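Local coordinates for putative uncharacterized protein (Wolbachia pipientis, PDB 3F4S) that probably works as a DsbA-type thiol-disulfide oxidoreductase of the thioredoxin fold, introducing disulfide bonds into substrate proteins, at residues L42-A47 against I78-P83; L84-L89 against N122-T127. The protein carries 1 engineered substitution. All coordinates share one frame; numbering follows the deposited sequence.

Contact 1. Residues L42-A47 against I78-P83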
loop_
_atom_site.group_PDB
_atom_site.type_symbol
_atom_site.label_atom_id
_atom_site.label_comp_id
_atom_site.label_asym_id
_atom_site.label_seq_id
_atom_site.Cartn_x
_atom_site.Cartn_y
_atom_site.Cartn_z
ATOM N N LEU A 42 2.952 4.299 12.644
ATOM C CA LEU A 42 2.191 3.526 11.669
ATOM C C LEU A 42 1.894 4.369 10.435
ATOM O O LEU A 42 1.430 5.501 10.552
ATOM C CB LEU A 42 0.867 3.062 12.279
ATOM C CG LEU A 42 -0.155 2.481 11.296
ATOM C CD1 LEU A 42 0.418 1.262 10.593
ATOM C CD2 LEU A 42 -1.460 2.131 12.011
ATOM N N MET A 43 2.152 3.812 9.255
ATOM C CA MET A 43 1.721 4.426 8.003
ATOM C C MET A 43 0.818 3.463 7.249
ATOM O O MET A 43 1.198 2.322 6.987
ATOM C CB MET A 43 2.908 4.805 7.113
ATOM C CG MET A 43 2.503 5.134 5.668
ATOM S SD MET A 43 3.894 5.522 4.592
ATOM C CE MET A 43 4.386 7.114 5.239
ATOM N N ILE A 44 -0.381 3.927 6.910
ATOM C CA ILE A 44 -1.282 3.185 6.041
ATOM C C ILE A 44 -1.384 3.957 4.742
ATOM O O ILE A 44 -1.668 5.147 4.752
ATOM C CB ILE A 44 -2.688 3.048 6.665
ATOM C CG1 ILE A 44 -2.616 2.228 7.957
ATOM C CG2 ILE A 44 -3.674 2.416 5.668
ATOM C CD1 ILE A 44 -3.888 2.279 8.799
ATOM N N GLU A 45 -1.115 3.287 3.629
ATOM C CA GLU A 45 -1.210 3.910 2.320
ATOM C C GLU A 45 -2.294 3.225 1.498
ATOM O O GLU A 45 -2.321 1.995 1.406
ATOM C CB GLU A 45 0.125 3.803 1.571
ATOM C CG GLU A 45 0.026 4.290 0.134
ATOM C CD GLU A 45 1.317 4.112 -0.671
ATOM O OE1 GLU A 45 2.354 3.703 -0.097
ATOM O OE2 GLU A 45 1.293 4.388 -1.890
ATOM N N TYR A 46 -3.181 4.018 0.902
ATOM C CA TYR A 46 -4.082 3.527 -0.135
ATOM C C TYR A 46 -3.618 4.062 -1.483
ATOM O O TYR A 46 -3.430 5.269 -1.648
ATOM C CB TYR A 46 -5.512 4.006 0.107
ATOM C CG TYR A 46 -6.241 3.320 1.237
ATOM C CD1 TYR A 46 -7.013 2.183 1.006
ATOM C CD2 TYR A 46 -6.172 3.817 2.533
ATOM C CE1 TYR A 46 -7.701 1.558 2.043
ATOM C CE2 TYR A 46 -6.851 3.201 3.577
ATOM C CZ TYR A 46 -7.610 2.072 3.325
ATOM O OH TYR A 46 -8.288 1.473 4.355
ATOM N N ALA A 47 -3.447 3.176 -2.458
ATOM C CA ALA A 47 -3.042 3.618 -3.788
ATOM C C ALA A 47 -3.472 2.628 -4.855
ATOM O O ALA A 47 -3.656 1.448 -4.578
ATOM C CB ALA A 47 -1.529 3.830 -3.846
ATOM N N ILE A 78 1.682 -0.304 6.126
ATOM C CA ILE A 78 0.571 -1.118 5.654
ATOM C C ILE A 78 0.012 -0.543 4.362
ATOM O O ILE A 78 -0.597 0.531 4.362
ATOM C CB ILE A 78 -0.559 -1.187 6.694
ATOM C CG1 ILE A 78 -0.036 -1.767 8.010
ATOM C CG2 ILE A 78 -1.733 -1.996 6.148
ATOM C CD1 ILE A 78 -1.095 -1.923 9.093
ATOM N N PHE A 79 0.225 -1.262 3.264
ATOM C CA PHE A 79 -0.277 -0.864 1.958
ATOM C C PHE A 79 -1.626 -1.528 1.740
ATOM O O PHE A 79 -1.762 -2.741 1.932
ATOM C CB PHE A 79 0.688 -1.309 0.856
ATOM C CG PHE A 79 0.264 -0.890 -0.527
ATOM C CD1 PHE A 79 0.315 0.441 -0.904
ATOM C CD2 PHE A 79 -0.187 -1.823 -1.447
ATOM C CE1 PHE A 79 -0.072 0.839 -2.169
ATOM C CE2 PHE A 79 -0.578 -1.433 -2.721
ATOM C CZ PHE A 79 -0.519 -0.095 -3.083
ATOM N N ARG A 80 -2.616 -0.733 1.342
ATOM C CA ARG A 80 -3.945 -1.248 1.025
ATOM C C ARG A 80 -4.308 -0.883 -0.407
ATOM O O ARG A 80 -4.080 0.247 -0.852
ATOM C CB ARG A 80 -4.991 -0.720 2.011
ATOM C CG ARG A 80 -4.826 -1.291 3.421
ATOM C CD ARG A 80 -5.813 -0.701 4.419
ATOM N NE ARG A 80 -5.535 -1.180 5.771
ATOM C CZ ARG A 80 -6.006 -0.608 6.874
ATOM N NH1 ARG A 80 -6.785 0.464 6.782
ATOM N NH2 ARG A 80 -5.705 -1.112 8.066
ATOM N N HIS A 81 -4.850 -1.851 -1.137
ATOM C CA HIS A 81 -5.164 -1.655 -2.548
ATOM C C HIS A 81 -6.352 -0.709 -2.734
ATOM O O HIS A 81 -7.288 -0.681 -1.920
ATOM C CB HIS A 81 -5.468 -2.997 -3.222
ATOM C CG HIS A 81 -4.263 -3.872 -3.400
ATOM N ND1 HIS A 81 -3.196 -3.513 -4.196
ATOM C CD2 HIS A 81 -3.961 -5.093 -2.894
ATOM C CE1 HIS A 81 -2.287 -4.472 -4.172
ATOM N NE2 HIS A 81 -2.727 -5.443 -3.390
ATOM N N PHE A 82 -6.305 0.070 -3.807
ATOM C CA PHE A 82 -7.419 0.925 -4.185
ATOM C C PHE A 82 -7.484 0.930 -5.705
ATOM O O PHE A 82 -7.135 1.926 -6.343
ATOM C CB PHE A 82 -7.195 2.346 -3.665
ATOM C CG PHE A 82 -8.454 3.162 -3.557
ATOM C CD1 PHE A 82 -9.166 3.203 -2.369
ATOM C CD2 PHE A 82 -8.927 3.886 -4.641
ATOM C CE1 PHE A 82 -10.326 3.958 -2.254
ATOM C CE2 PHE A 82 -10.088 4.646 -4.538
ATOM C CZ PHE A 82 -10.790 4.681 -3.341
ATOM N N PRO A 83 -7.917 -0.191 -6.305
ATOM C CA PRO A 83 -7.836 -0.242 -7.768
ATOM C C PRO A 83 -8.942 0.555 -8.436
ATOM O O PRO A 83 -10.034 0.706 -7.879
ATOM C CB PRO A 83 -7.955 -1.738 -8.077
ATOM C CG PRO A 83 -7.577 -2.420 -6.787
ATOM C CD PRO A 83 -8.130 -1.527 -5.724
HETATM O O HOH W 1 -3.906 -1.157 -5.556
#
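R80 N donates to E45 O (2.7 Å) and I78 N to M43 O (2.8 Å), with E45 N to I78 O between them; two weak bonds follow, A47 N to R80 O and F82 N to A47 O, where the pairing fades. A water joins A47 O to H81 ND1 there. R80 also reaches Y46 by a side-chain hydrogen bond from NH1 to OH (3.0 Å), the hydroxyl lying near the guanidinium plane. CB of R80 sits over the tyrosine ring, a CH-pi contact 3.9 Å from the centroid, and the chain, extended from CG to NE, runs to its hydroxyl end. CG2 of I44 covers one face of the guanidinium, whose NH1 also bonds L24 O and whose NH2 forms a salt bridge with D31. On the face opposite Y46 and R80, E45, with CG anti to its backbone N (chi1 173°), crosses F79 obliquely, its carboxylate at the ring edge and the planes 87° apart; OE1 is hydrogen-bonded to Y77 OH and OE2 to H58 NE2. A47 CB meets that edge too, at CE1 of F79 (3.7 Å). These parallel strands belong to the central sheet of the thioredoxin fold, A47 adjoining the CxxC helix start.

Contact 2. Residues L84-L89 against N122-T127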
loop_
_atom_site.group_PDB
_atom_site.type_symbol
_atom_site.label_atom_id
_atom_site.label_comp_id
_atom_site.label_asym_id
_atom_site.label_seq_id
_atom_site.Cartn_x
_atom_site.Cartn_y
_atom_site.Cartn_z
ATOM N N LEU A 84 -8.626 1.083 -9.614
ATOM C CA LEU A 84 -9.528 1.984 -10.324
ATOM C C LEU A 84 -9.840 1.522 -11.740
ATOM O O LEU A 84 -10.605 2.174 -12.459
ATOM C CB LEU A 84 -8.937 3.395 -10.366
ATOM C CG LEU A 84 -8.801 4.057 -8.996
ATOM C CD1 LEU A 84 -8.068 5.368 -9.132
ATOM C CD2 LEU A 84 -10.172 4.268 -8.356
ATOM N N ASP A 85 -9.246 0.405 -12.142
ATOM C CA ASP A 85 -9.427 -0.078 -13.505
ATOM C C ASP A 85 -9.155 -1.575 -13.576
ATOM O O ASP A 85 -8.800 -2.207 -12.567
ATOM C CB ASP A 85 -8.504 0.688 -14.453
ATOM C CG ASP A 85 -7.069 0.681 -13.978
ATOM O OD1 ASP A 85 -6.578 -0.393 -13.633
ATOM O OD2 ASP A 85 -6.427 1.741 -13.935
ATOM N N TYR A 86 -9.312 -2.141 -14.768
ATOM C CA TYR A 86 -9.185 -3.583 -14.943
ATOM C C TYR A 86 -7.775 -4.080 -14.606
ATOM O O TYR A 86 -7.614 -5.024 -13.814
ATOM C CB TYR A 86 -9.591 -3.983 -16.362
ATOM C CG TYR A 86 -9.467 -5.453 -16.651
ATOM C CD1 TYR A 86 -10.521 -6.336 -16.383
ATOM C CD2 TYR A 86 -8.306 -5.969 -17.206
ATOM C CE1 TYR A 86 -10.412 -7.701 -16.671
ATOM C CE2 TYR A 86 -8.178 -7.327 -17.493
ATOM C CZ TYR A 86 -9.227 -8.186 -17.221
ATOM O OH TYR A 86 -9.081 -9.521 -17.519
ATOM N N ARG A 87 -6.767 -3.444 -15.203
ATOM C CA ARG A 87 -5.363 -3.807 -14.988
ATOM C C ARG A 87 -5.012 -3.767 -13.514
ATOM O O ARG A 87 -4.368 -4.685 -12.984
ATOM C CB ARG A 87 -4.428 -2.826 -15.711
ATOM C CG ARG A 87 -4.864 -2.434 -17.092
ATOM C CD ARG A 87 -3.867 -1.509 -17.777
ATOM N NE ARG A 87 -3.624 -0.241 -17.087
ATOM C CZ ARG A 87 -4.520 0.732 -16.944
ATOM N NH1 ARG A 87 -5.756 0.583 -17.403
ATOM N NH2 ARG A 87 -4.185 1.851 -16.319
ATOM N N GLY A 88 -5.419 -2.681 -12.863
ATOM C CA GLY A 88 -5.070 -2.442 -11.477
ATOM C C GLY A 88 -5.736 -3.421 -10.540
ATOM O O GLY A 88 -5.142 -3.851 -9.550
ATOM N N LEU A 89 -6.981 -3.768 -10.843
ATOM C CA LEU A 89 -7.695 -4.721 -10.014
ATOM C C LEU A 89 -7.092 -6.116 -10.191
ATOM O O LEU A 89 -6.885 -6.840 -9.215
ATOM C CB LEU A 89 -9.192 -4.708 -10.334
ATOM C CG LEU A 89 -10.064 -5.696 -9.561
ATOM C CD1 LEU A 89 -9.801 -5.639 -8.063
ATOM C CD2 LEU A 89 -11.518 -5.411 -9.864
ATOM N N ASN A 122 -5.282 -1.585 -25.514
ATOM C CA ASN A 122 -6.092 -2.708 -25.055
ATOM C C ASN A 122 -5.948 -2.808 -23.545
ATOM O O ASN A 122 -4.990 -3.399 -23.042
ATOM C CB ASN A 122 -5.643 -4.015 -25.706
ATOM C CG ASN A 122 -6.476 -5.210 -25.253
ATOM O OD1 ASN A 122 -7.420 -5.072 -24.461
ATOM N ND2 ASN A 122 -6.137 -6.393 -25.765
ATOM N N LEU A 123 -6.899 -2.227 -22.826
ATOM C CA LEU A 123 -6.811 -2.122 -21.371
ATOM C C LEU A 123 -7.055 -3.452 -20.667
ATOM O O LEU A 123 -6.988 -3.525 -19.438
ATOM C CB LEU A 123 -7.779 -1.053 -20.847
ATOM C CG LEU A 123 -7.526 0.375 -21.350
ATOM C CD1 LEU A 123 -8.575 1.356 -20.788
ATOM C CD2 LEU A 123 -6.105 0.840 -21.034
ATOM N N SER A 124 -7.355 -4.497 -21.434
ATOM C CA SER A 124 -7.515 -5.828 -20.859
ATOM C C SER A 124 -6.267 -6.682 -21.050
ATOM O O SER A 124 -6.233 -7.840 -20.642
ATOM C CB SER A 124 -8.723 -6.543 -21.480
ATOM O OG SER A 124 -9.929 -5.845 -21.218
ATOM N N ASP A 125 -5.246 -6.115 -21.681
ATOM C CA ASP A 125 -4.013 -6.851 -21.962
ATOM C C ASP A 125 -3.160 -6.925 -20.694
ATOM O O ASP A 125 -2.686 -5.899 -20.213
ATOM C CB ASP A 125 -3.249 -6.146 -23.091
ATOM C CG ASP A 125 -1.954 -6.860 -23.485
ATOM O OD1 ASP A 125 -1.585 -7.874 -22.844
ATOM O OD2 ASP A 125 -1.301 -6.393 -24.450
ATOM N N LEU A 126 -2.989 -8.132 -20.151
ATOM C CA LEU A 126 -2.234 -8.334 -18.909
ATOM C C LEU A 126 -0.820 -8.888 -19.138
ATOM O O LEU A 126 -0.212 -9.481 -18.238
ATOM C CB LEU A 126 -3.017 -9.233 -17.944
ATOM C CG LEU A 126 -4.418 -8.719 -17.582
ATOM C CD1 LEU A 126 -5.113 -9.671 -16.608
ATOM C CD2 LEU A 126 -4.351 -7.305 -17.007
ATOM N N THR A 127 -0.283 -8.672 -20.330
ATOM C CA THR A 127 1.088 -9.105 -20.640
ATOM C C THR A 127 2.085 -8.643 -19.567
ATOM O O THR A 127 2.995 -9.379 -19.186
ATOM C CB THR A 127 1.537 -8.577 -22.014
ATOM O OG1 THR A 127 0.703 -9.131 -23.035
ATOM C CG2 THR A 127 2.988 -8.962 -22.300
HETATM O O HOH W 2 -7.579 -10.054 -19.757
#
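L126 and the carbonyl of L123 form the packed part of this contact, set against Y86 and R87 in the first turn of helix 86-94. CD2 of L126 touches CE2 of Y86 at 3.9 Å, the two side chains crossing at about a right angle, and L123 O lies 3.6 Å from CD2 of Y86. R87 is modelled in two conformers; in one of them its CG also rests on L123 O and its guanidinium makes a cation-pi contact with W118. A chi1 of 179°, which puts CG opposite the main-chain nitrogen, carries the Y86 ring out beside S124, whose OG stands over one face, offset toward the rim. The hydroxyl end of Y86 is the looser side: no direct hydrogen bond joins the segments, and one water lies 2.7 Å from both Y86 OH and S124 O, donating to the latter. Both segments lead into helices. D85 is the N-cap of one, its OD1 accepting from G88 N (2.7 Å) and its OD2 bonded to T50 OG1. At the other, L126 occupies the N-cap position, and D125 OD1 takes T127 N, an Asx turn, and T127 OG1. The contact thus joins helix starts in the helical part that DsbA proteins insert in the thioredoxin fold.

How the contacts relate
Contact 1 lies about 3 Å from the centre of the chain and all its touching residues are buried, whereas contact 2, some 18 Å from that centre, is largely exposed. The first joins two strands of the sheet by regular backbone bonds and gives its buried charges protein partners; the second sets a helix start against a loop, with side-chain packing and a bridging water in place of direct bonds. They follow in series along the chain, strand 75-81 leading into helix 86-94, and they touch where P83 lies against the start of that helix. Sheet core and helical periphery thus meet at this connection.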